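PDB 5LMG: DNA topoisomerase 2-associated protein PAT1 from Saccharomyces cerevisiae, which activates mRNA decapping and represses translation, its C-terminal domain directly binding the Dcp2 decapping enzyme and the Xrn1 5'-3' exonuclease. Local coordinates for residues K155-F160 against S200-N205. The protein carries 2 engineered substitutions. Sequence-based numbering, arbitrary orientation.
Sequences KKVDLF and SKIGLN. With EDO (1,2-ethanediol), chain J.
Ile202 reaches from the first turn of helix 201-216 to Val157 and Phe160 on helix 151-174, and the contact illustrates how one branched residue can join two helices in a mostly helical domain, of a family related to the TPR proteins. From CB the isoleucine divides. Its CG2 methyl, anti to the backbone N, runs obliquely to the Phe160 ring and meets CD1 and CE1, the latter at 3.8 Å from Ile202 CG2. The other branch starts at CG1, which lies 4.0 Å from Val157 CG1, and ends at CD1, which touches the same valine methyl and also sits 3.7 Å from the backbone oxygen, Val157 O. A chi2 of -58° bends this branch at CG1 and carries CD1 to the valine, whose side chain passes the isoleucine in the opposite direction. No hydrogen bond crosses the interface, and all three residues are buried. Helix 136-141 adds to the packing, Ser141 touching both Val157 and Ile202, while Phe160 also rests on Ile137 and on Ile106 of helix 103-114. With an alanine here, both branches beyond CB are gone, and Phe160 CD1 and CE1 and Val157 CG1 would probably lose their partners across the interface, opening a gap between the helices. The turn that presents Ile202 is capped at its start by Ser200, which, itself hydrogen-bonded to Ser141 through OG, uses that same oxygen to accept a nearly straight bond from Gly203 N, with 3.0 Å between Gly203 N and Ser200 OG and an N-H...O angle of 170°.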
loop_
_atom_site.group_PDB
_atom_site.type_symbol
_atom_site.label_atom_id
_atom_site.label_comp_id
_atom_site.label_asym_id
_atom_site.label_seq_id
_atom_site.Cartn_x
_atom_site.Cartn_y
_atom_site.Cartn_z
ATOM N N LYS A 155 15.360 0.267 0.896
ATOM C CA LYS A 155 15.573 -0.435 -0.380
ATOM C C LYS A 155 14.776 -1.761 -0.391
ATOM O O LYS A 155 14.178 -2.102 -1.410
ATOM C CB LYS A 155 17.074 -0.690 -0.644
ATOM C CG LYS A 155 17.897 0.565 -0.993
ATOM C CD LYS A 155 17.586 1.117 -2.384
ATOM C CE LYS A 155 18.263 2.438 -2.638
ATOM N NZ LYS A 155 17.910 2.985 -3.975
ATOM N N LYS A 156 14.765 -2.489 0.750
ATOM C CA LYS A 156 14.022 -3.746 0.893
ATOM C C LYS A 156 12.509 -3.517 0.750
ATOM O O LYS A 156 11.831 -4.306 0.077
ATOM C CB LYS A 156 14.334 -4.423 2.226
ATOM C CG LYS A 156 15.700 -5.102 2.256
ATOM C CD LYS A 156 15.998 -5.796 3.588
ATOM C CE LYS A 156 15.191 -7.060 3.830
ATOM N NZ LYS A 156 15.525 -8.139 2.860
ATOM N N VAL A 157 12.004 -2.403 1.331
ATOM C CA VAL A 157 10.594 -2.000 1.289
ATOM C C VAL A 157 10.196 -1.698 -0.165
ATOM O O VAL A 157 9.187 -2.228 -0.628
ATOM C CB VAL A 157 10.274 -0.833 2.280
ATOM C CG1 VAL A 157 8.840 -0.316 2.105
ATOM C CG2 VAL A 157 10.503 -1.264 3.733
ATOM N N ASP A 158 11.019 -0.903 -0.893
ATOM C CA ASP A 158 10.789 -0.554 -2.302
ATOM C C ASP A 158 10.779 -1.817 -3.203
ATOM O O ASP A 158 9.955 -1.898 -4.121
ATOM C CB ASP A 158 11.837 0.462 -2.804
ATOM C CG ASP A 158 11.924 1.778 -2.036
ATOM O OD1 ASP A 158 10.952 2.123 -1.318
ATOM O OD2 ASP A 158 12.950 2.477 -2.173
ATOM N N LEU A 159 11.672 -2.800 -2.913
ATOM C CA LEU A 159 11.737 -4.074 -3.643
ATOM C C LEU A 159 10.442 -4.878 -3.461
ATOM O O LEU A 159 9.855 -5.304 -4.454
ATOM C CB LEU A 159 12.964 -4.928 -3.243
ATOM C CG LEU A 159 13.124 -6.260 -4.014
ATOM C CD1 LEU A 159 13.624 -6.028 -5.437
ATOM C CD2 LEU A 159 14.036 -7.228 -3.269
ATOM N N PHE A 160 10.018 -5.098 -2.193
ATOM C CA PHE A 160 8.793 -5.812 -1.850
ATOM C C PHE A 160 7.595 -5.149 -2.528
ATOM O O PHE A 160 6.779 -5.846 -3.126
ATOM C CB PHE A 160 8.593 -5.848 -0.329
ATOM C CG PHE A 160 7.552 -6.843 0.123
ATOM C CD1 PHE A 160 6.197 -6.539 0.051
ATOM C CD2 PHE A 160 7.924 -8.083 0.627
ATOM C CE1 PHE A 160 5.231 -7.457 0.481
ATOM C CE2 PHE A 160 6.958 -9.003 1.050
ATOM C CZ PHE A 160 5.620 -8.680 0.973
ATOM N N SER A 200 1.994 1.198 8.190
ATOM C CA SER A 200 2.960 0.672 7.231
ATOM C C SER A 200 2.547 1.010 5.800
ATOM O O SER A 200 1.387 0.810 5.429
ATOM C CB SER A 200 3.108 -0.840 7.420
ATOM O OG SER A 200 3.488 -1.535 6.245
ATOM N N LYS A 201 3.513 1.482 4.988
ATOM C CA LYS A 201 3.294 1.796 3.576
ATOM C C LYS A 201 2.794 0.551 2.797
ATOM O O LYS A 201 1.833 0.664 2.044
ATOM C CB LYS A 201 4.550 2.405 2.935
ATOM C CG LYS A 201 4.330 2.936 1.523
ATOM C CD LYS A 201 5.616 3.476 0.927
ATOM C CE LYS A 201 5.354 4.433 -0.202
ATOM N NZ LYS A 201 6.609 5.050 -0.701
ATOM N N ILE A 202 3.413 -0.624 3.030
ATOM C CA ILE A 202 3.049 -1.917 2.415
ATOM C C ILE A 202 1.652 -2.349 2.872
ATOM O O ILE A 202 0.833 -2.735 2.039
ATOM C CB ILE A 202 4.121 -3.030 2.666
ATOM C CG1 ILE A 202 5.558 -2.593 2.231
ATOM C CG2 ILE A 202 3.718 -4.393 2.032
ATOM C CD1 ILE A 202 5.753 -2.176 0.720
ATOM N N GLY A 203 1.413 -2.283 4.185
ATOM C CA GLY A 203 0.131 -2.617 4.799
ATOM C C GLY A 203 -1.000 -1.808 4.206
ATOM O O GLY A 203 -1.986 -2.384 3.734
ATOM N N LEU A 204 -0.813 -0.469 4.147
ATOM C CA LEU A 204 -1.797 0.453 3.586
ATOM C C LEU A 204 -2.088 0.171 2.115
ATOM O O LEU A 204 -3.260 0.119 1.735
ATOM C CB LEU A 204 -1.400 1.921 3.801
ATOM C CG LEU A 204 -2.553 2.931 3.720
ATOM C CD1 LEU A 204 -3.482 2.826 4.950
ATOM C CD2 LEU A 204 -2.024 4.347 3.593
ATOM N N ASN A 205 -1.028 -0.016 1.299
ATOM C CA ASN A 205 -1.167 -0.320 -0.128
ATOM C C ASN A 205 -1.863 -1.665 -0.367
ATOM O O ASN A 205 -2.675 -1.759 -1.281
ATOM C CB ASN A 205 0.159 -0.238 -0.841
ATOM C CG ASN A 205 0.722 1.163 -0.967
ATOM O OD1 ASN A 205 0.045 2.173 -0.726
ATOM N ND2 ASN A 205 1.989 1.254 -1.330
HETATM C C1 EDO J . -2.511 0.793 -4.062
HETATM O O1 EDO J . -1.931 -0.342 -3.464
HETATM C C2 EDO J . -1.701 2.033 -3.632
HETATM O O2 EDO J . -2.487 3.193 -3.815
#